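Local atomic coordinates of flavoenzyme PA4991 (Pseudomonas aeruginosa PAO1, PDB entry 5EZ7), a protein that binds one FAD per monomer and probably works as an FAD-dependent oxidoreductase of the DAO family, its physiological substrate still unknown. Residues R92-L97 and L160-A165; E99-W104 and E152-V157. All blocks are in the same frame, centred on the assembly; numbering follows the deposited sequence.

Contact 1 of 2, residues R92-L97 and L160-A165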
loop_
_atom_site.group_PDB
_atom_site.type_symbol
_atom_site.label_atom_id
_atom_site.label_comp_id
_atom_site.label_asym_id
_atom_site.label_seq_id
_atom_site.Cartn_x
_atom_site.Cartn_y
_atom_site.Cartn_z
ATOM N N ARG A 92 -16.176 -7.180 -0.312
ATOM C CA ARG A 92 -16.567 -8.582 -0.156
ATOM C C ARG A 92 -15.943 -9.443 -1.258
ATOM O O ARG A 92 -15.918 -9.050 -2.421
ATOM C CB ARG A 92 -18.073 -8.735 -0.150
ATOM C CG ARG A 92 -18.680 -8.420 1.212
ATOM C CD ARG A 92 -20.184 -8.344 1.149
ATOM N NE ARG A 92 -20.612 -7.445 0.079
ATOM C CZ ARG A 92 -21.865 -7.058 -0.129
ATOM N NH1 ARG A 92 -22.122 -6.241 -1.144
ATOM N NH2 ARG A 92 -22.863 -7.435 0.672
ATOM N N GLY A 93 -15.406 -10.593 -0.862
ATOM C CA GLY A 93 -14.725 -11.512 -1.799
ATOM C C GLY A 93 -13.294 -11.130 -2.200
ATOM O O GLY A 93 -12.705 -11.726 -3.117
ATOM N N VAL A 94 -12.719 -10.153 -1.517
ATOM C CA VAL A 94 -11.294 -9.920 -1.610
ATOM C C VAL A 94 -10.585 -11.045 -0.838
ATOM O O VAL A 94 -10.989 -11.440 0.254
ATOM C CB VAL A 94 -10.921 -8.512 -1.102
ATOM C CG1 VAL A 94 -9.409 -8.306 -1.100
ATOM C CG2 VAL A 94 -11.599 -7.451 -1.978
ATOM N N ARG A 95 -9.536 -11.560 -1.454
ATOM C CA ARG A 95 -8.745 -12.631 -0.910
ATOM C C ARG A 95 -7.868 -12.119 0.221
ATOM O O ARG A 95 -7.140 -11.137 0.058
ATOM C CB ARG A 95 -7.840 -13.215 -1.992
ATOM C CG ARG A 95 -8.373 -14.411 -2.792
ATOM C CD ARG A 95 -7.225 -15.041 -3.633
ATOM N NE ARG A 95 -6.221 -15.736 -2.801
ATOM C CZ ARG A 95 -5.160 -16.443 -3.246
ATOM N NH1 ARG A 95 -4.345 -17.046 -2.366
ATOM N NH2 ARG A 95 -4.883 -16.564 -4.554
ATOM N N LEU A 96 -7.975 -12.772 1.372
ATOM C CA LEU A 96 -6.960 -12.699 2.396
ATOM C C LEU A 96 -5.945 -13.809 2.180
ATOM O O LEU A 96 -6.307 -14.956 1.927
ATOM C CB LEU A 96 -7.573 -12.935 3.760
ATOM C CG LEU A 96 -8.556 -11.926 4.313
ATOM C CD1 LEU A 96 -8.850 -12.299 5.779
ATOM C CD2 LEU A 96 -7.985 -10.520 4.151
ATOM N N LEU A 97 -4.677 -13.477 2.290
ATOM C CA LEU A 97 -3.675 -14.508 2.318
ATOM C C LEU A 97 -3.747 -15.247 3.669
ATOM O O LEU A 97 -3.649 -16.470 3.702
ATOM C CB LEU A 97 -2.274 -13.934 2.011
ATOM C CG LEU A 97 -2.075 -13.438 0.562
ATOM C CD1 LEU A 97 -0.683 -12.854 0.350
ATOM C CD2 LEU A 97 -2.339 -14.528 -0.477
ATOM N N LEU A 160 -6.858 -6.953 -3.872
ATOM C CA LEU A 160 -7.412 -5.749 -3.236
ATOM C C LEU A 160 -7.544 -4.590 -4.216
ATOM O O LEU A 160 -8.579 -3.875 -4.274
ATOM C CB LEU A 160 -6.543 -5.330 -2.069
ATOM C CG LEU A 160 -6.857 -3.974 -1.436
ATOM C CD1 LEU A 160 -8.289 -3.881 -0.878
ATOM C CD2 LEU A 160 -5.820 -3.727 -0.368
ATOM N N ILE A 161 -6.470 -4.424 -4.976
ATOM C CA ILE A 161 -6.361 -3.393 -6.003
ATOM C C ILE A 161 -7.311 -3.574 -7.125
ATOM O O ILE A 161 -7.858 -2.581 -7.586
ATOM C CB ILE A 161 -4.911 -3.344 -6.529
ATOM C CG1 ILE A 161 -4.113 -2.551 -5.523
ATOM C CG2 ILE A 161 -4.775 -2.677 -7.884
ATOM C CD1 ILE A 161 -2.774 -3.135 -5.385
ATOM N N ARG A 162 -7.475 -4.828 -7.554
ATOM C CA ARG A 162 -8.479 -5.206 -8.569
ATOM C C ARG A 162 -9.893 -4.738 -8.139
ATOM O O ARG A 162 -10.589 -4.103 -8.889
ATOM C CB ARG A 162 -8.456 -6.731 -8.865
ATOM C CG ARG A 162 -9.770 -7.249 -9.493
ATOM C CD ARG A 162 -10.135 -8.692 -9.195
ATOM N NE ARG A 162 -10.314 -8.993 -7.773
ATOM C CZ ARG A 162 -11.441 -8.859 -7.062
ATOM N NH1 ARG A 162 -12.585 -8.387 -7.616
ATOM N NH2 ARG A 162 -11.411 -9.193 -5.760
ATOM N N ARG A 163 -10.281 -5.046 -6.911
ATOM C CA ARG A 163 -11.582 -4.622 -6.359
ATOM C C ARG A 163 -11.756 -3.108 -6.230
ATOM O O ARG A 163 -12.796 -2.558 -6.577
ATOM C CB ARG A 163 -11.798 -5.260 -4.985
ATOM C CG ARG A 163 -13.184 -5.041 -4.373
ATOM C CD ARG A 163 -14.333 -5.319 -5.344
ATOM N NE ARG A 163 -15.614 -5.029 -4.714
ATOM C CZ ARG A 163 -16.795 -4.939 -5.345
ATOM N NH1 ARG A 163 -16.893 -5.102 -6.668
ATOM N NH2 ARG A 163 -17.898 -4.680 -4.639
ATOM N N LEU A 164 -10.728 -2.423 -5.750
ATOM C CA LEU A 164 -10.792 -0.972 -5.683
ATOM C C LEU A 164 -10.868 -0.360 -7.065
ATOM O O LEU A 164 -11.478 0.692 -7.223
ATOM C CB LEU A 164 -9.628 -0.378 -4.925
ATOM C CG LEU A 164 -9.524 -0.743 -3.451
ATOM C CD1 LEU A 164 -8.175 -0.344 -2.905
ATOM C CD2 LEU A 164 -10.568 -0.056 -2.607
ATOM N N ALA A 165 -10.282 -1.011 -8.063
ATOM C CA ALA A 165 -10.408 -0.541 -9.427
ATOM C C ALA A 165 -11.797 -0.784 -9.952
ATOM O O ALA A 165 -12.300 0.043 -10.670
ATOM C CB ALA A 165 -9.389 -1.206 -10.320
#
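Val94 does nearly all the apolar work here, its two methyls dividing between two places on the helix 157-168. It sits in the loop that leads into strand 96-98. CG1 lies anti to the backbone N (chi1 176°) and settles against the helix backbone at Leu160, Val94 CG1 being 3.9 Å from Leu160 CA, with Leu160 CB a little farther off. That same torsion leaves CG2 beside Val94's own N, where it meets the base of the Arg163 side chain: Val94 CG2 is 3.7 Å from Arg163 CB and equally close to Arg163 CG. The two side chains cross at a slant, and the arginine touches with CB and CG, not with its guanidinium.

The polar ends find their partners outside the two segments. Arg163 NE donates to the backbone O of Asp90. Arg162 NE and NH1 form salt bridges to Asp159 and Glu166, and Asp159 also accepts a bond from Arg95 N, tying 92-97 to the start of the helix. A bend at chi3 (60°) carries Arg162 NH2 to within 3.9 Å of Gly93 O, too far for a hydrogen bond. Leu160 also packs on Ile17 of helix 17-28, its side chain about 9 Å from the bound FAD.

No hydrogen bond joins 92-97 directly to 160-165; van der Waals contact holds the pair, while Asp159 and Glu166 probably balance the charge of Arg162.

Contact 2 of 2, residues E99-W104 and E152-V157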
loop_
_atom_site.group_PDB
_atom_site.type_symbol
_atom_site.label_atom_id
_atom_site.label_comp_id
_atom_site.label_asym_id
_atom_site.label_seq_id
_atom_site.Cartn_x
_atom_site.Cartn_y
_atom_site.Cartn_z
ATOM N N GLU A 99 -5.713 -15.055 7.755
ATOM C CA GLU A 99 -6.683 -14.462 8.668
ATOM C C GLU A 99 -5.996 -13.828 9.869
ATOM O O GLU A 99 -6.651 -13.181 10.675
ATOM C CB GLU A 99 -7.617 -15.560 9.176
ATOM C CG GLU A 99 -8.418 -16.248 8.079
ATOM C CD GLU A 99 -9.885 -15.880 8.110
ATOM O OE1 GLU A 99 -10.196 -14.676 8.253
ATOM O OE2 GLU A 99 -10.732 -16.805 8.019
ATOM N N ALA A 100 -4.696 -14.081 10.015
ATOM C CA ALA A 100 -3.924 -13.648 11.148
ATOM C C ALA A 100 -2.467 -13.508 10.725
ATOM O O ALA A 100 -1.970 -14.238 9.864
ATOM C CB ALA A 100 -4.042 -14.652 12.263
ATOM N N HIS A 101 -1.815 -12.520 11.311
ATOM C CA HIS A 101 -0.377 -12.368 11.248
ATOM C C HIS A 101 0.100 -12.696 12.652
ATOM O O HIS A 101 -0.633 -12.493 13.600
ATOM C CB HIS A 101 -0.025 -10.946 10.850
ATOM C CG HIS A 101 1.435 -10.723 10.699
ATOM N ND1 HIS A 101 2.127 -11.091 9.565
ATOM C CD2 HIS A 101 2.352 -10.192 11.544
ATOM C CE1 HIS A 101 3.403 -10.786 9.709
ATOM N NE2 HIS A 101 3.564 -10.226 10.893
ATOM N N TYR A 102 1.309 -13.232 12.782
ATOM C CA TYR A 102 1.808 -13.773 14.082
ATOM C C TYR A 102 3.099 -13.093 14.542
ATOM O O TYR A 102 3.821 -12.498 13.718
ATOM C CB TYR A 102 2.055 -15.279 13.974
ATOM C CG TYR A 102 0.796 -16.093 13.774
ATOM C CD1 TYR A 102 0.125 -16.100 12.551
ATOM C CD2 TYR A 102 0.273 -16.873 14.808
ATOM C CE1 TYR A 102 -1.035 -16.837 12.365
ATOM C CE2 TYR A 102 -0.878 -17.627 14.628
ATOM C CZ TYR A 102 -1.525 -17.617 13.410
ATOM O OH TYR A 102 -2.666 -18.373 13.245
ATOM N N LEU A 103 3.344 -13.134 15.859
ATOM C CA LEU A 103 4.660 -12.824 16.439
ATOM C C LEU A 103 5.282 -14.149 16.773
ATOM O O LEU A 103 4.590 -15.092 17.144
ATOM C CB LEU A 103 4.603 -11.975 17.725
ATOM C CG LEU A 103 3.816 -10.677 17.740
ATOM C CD1 LEU A 103 3.887 -10.019 19.113
ATOM C CD2 LEU A 103 4.280 -9.716 16.644
ATOM N N TRP A 104 6.597 -14.175 16.709
ATOM C CA TRP A 104 7.372 -15.401 16.736
ATOM C C TRP A 104 8.647 -15.128 17.539
ATOM O O TRP A 104 9.495 -14.342 17.121
ATOM C CB TRP A 104 7.609 -15.794 15.286
ATOM C CG TRP A 104 8.586 -16.833 14.985
ATOM C CD1 TRP A 104 9.040 -17.840 15.794
ATOM C CD2 TRP A 104 9.215 -17.011 13.715
ATOM N NE1 TRP A 104 9.942 -18.608 15.096
ATOM C CE2 TRP A 104 10.046 -18.126 13.812
ATOM C CE3 TRP A 104 9.178 -16.297 12.510
ATOM C CZ2 TRP A 104 10.826 -18.553 12.756
ATOM C CZ3 TRP A 104 9.957 -16.726 11.454
ATOM C CH2 TRP A 104 10.767 -17.840 11.584
ATOM N N GLU A 152 -4.261 -8.567 13.554
ATOM C CA GLU A 152 -3.772 -8.128 12.259
ATOM C C GLU A 152 -4.084 -9.146 11.146
ATOM O O GLU A 152 -4.179 -10.323 11.397
ATOM C CB GLU A 152 -2.264 -7.854 12.343
ATOM C CG GLU A 152 -1.847 -6.776 13.354
ATOM C CD GLU A 152 -0.348 -6.422 13.295
ATOM O OE1 GLU A 152 0.069 -5.484 14.048
ATOM O OE2 GLU A 152 0.401 -7.048 12.488
ATOM N N ILE A 153 -4.256 -8.657 9.927
ATOM C CA ILE A 153 -4.771 -9.434 8.800
ATOM C C ILE A 153 -3.753 -9.302 7.713
ATOM O O ILE A 153 -3.079 -8.252 7.641
ATOM C CB ILE A 153 -6.016 -8.791 8.140
ATOM C CG1 ILE A 153 -7.036 -8.281 9.131
ATOM C CG2 ILE A 153 -6.717 -9.771 7.212
ATOM C CD1 ILE A 153 -7.966 -7.250 8.501
ATOM N N VAL A 154 -3.696 -10.285 6.812
ATOM C CA VAL A 154 -2.860 -10.164 5.603
ATOM C C VAL A 154 -3.652 -10.334 4.323
ATOM O O VAL A 154 -4.215 -11.392 4.083
ATOM C CB VAL A 154 -1.719 -11.178 5.586
ATOM C CG1 VAL A 154 -0.804 -10.922 4.392
ATOM C CG2 VAL A 154 -0.967 -11.120 6.911
ATOM N N PHE A 155 -3.616 -9.289 3.496
ATOM C CA PHE A 155 -4.438 -9.156 2.300
ATOM C C PHE A 155 -3.625 -9.606 1.114
ATOM O O PHE A 155 -2.446 -9.388 1.094
ATOM C CB PHE A 155 -4.873 -7.681 2.069
ATOM C CG PHE A 155 -6.228 -7.340 2.626
ATOM C CD1 PHE A 155 -6.413 -7.181 3.981
ATOM C CD2 PHE A 155 -7.331 -7.181 1.795
ATOM C CE1 PHE A 155 -7.676 -6.882 4.522
ATOM C CE2 PHE A 155 -8.594 -6.894 2.330
ATOM C CZ PHE A 155 -8.765 -6.762 3.700
ATOM N N ASP A 156 -4.272 -10.228 0.142
ATOM C CA ASP A 156 -3.716 -10.400 -1.213
ATOM C C ASP A 156 -3.883 -9.044 -1.911
ATOM O O ASP A 156 -4.989 -8.696 -2.358
ATOM C CB ASP A 156 -4.482 -11.504 -1.991
ATOM C CG ASP A 156 -3.997 -11.675 -3.449
ATOM O OD1 ASP A 156 -2.959 -11.072 -3.796
ATOM O OD2 ASP A 156 -4.635 -12.421 -4.246
ATOM N N VAL A 157 -2.801 -8.286 -1.986
ATOM C CA VAL A 157 -2.860 -6.896 -2.451
ATOM C C VAL A 157 -3.268 -6.761 -3.919
ATOM O O VAL A 157 -4.135 -5.965 -4.234
ATOM C CB VAL A 157 -1.580 -6.084 -2.147
ATOM C CG1 VAL A 157 -1.708 -4.668 -2.675
ATOM C CG2 VAL A 157 -1.348 -6.017 -0.635
#
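Glu152 makes the one hydrogen bond of this contact: its carbonyl O accepts from His101 N at 3.2 Å, a bent bond (137° at the hydrogen) whose donor stands above the carbonyl plane. The same oxygen takes a CA-H...O contact from Ala100 CA at 3.3 Å, so two neighbouring donors converge on it. The Glu152 side chain then runs extended beside His101, whose CG is anti to its backbone N (chi1 -177°); the two point the same way, carboxylate and imidazole planes 23° apart. Glu152 OE2 lies 3.8 Å from His101 CD2 and finds no hydrogen-bond partner although buried; OE1 is taken up by Gly55 N. Ile153 directs its CB away from 99-104. Val154 rejoins the contact: its side chain crosses that of His101, with Val154 CG2 4.1 Å from His101 CB and ND1. Past Phe155, Asp156 occupies the N-cap position and Val157 begins the helix 157-168.

With the touching backbones running 108° apart, no regular strand pairing forms. Instead, the strand 153-155, in a small antiparallel sheet between 52-53 and 96-98, meets the entry to strand 102-105 of the large mixed sheet. Ile52, an FAD-binding residue, packs on both His101 and Glu152, and His245 of strand 244-246 adds an edge-to-face ring contact to His101.

Contact 2 is nested in the chain loop that contact 1 closes. They use successive elements (96-98 then 102-105, 153-155 then 157-168), and both reach the small sheet in which 96-98 and 153-155 are neighbours. They also touch, through a probable hydrogen bond between Arg95 O and Asp156 N and through Leu96 packed on Ile153 and Phe155. Contact 1 is only partly buried: Val94 and Leu160 are its buried residues, and arginines border it. Contact 2 is more fully buried, in four of its five touching residues, and adds a backbone bond and a carboxylate alongside a histidine. Both lie near FAD; one sets a loop against a helix, the other brings two sheets together.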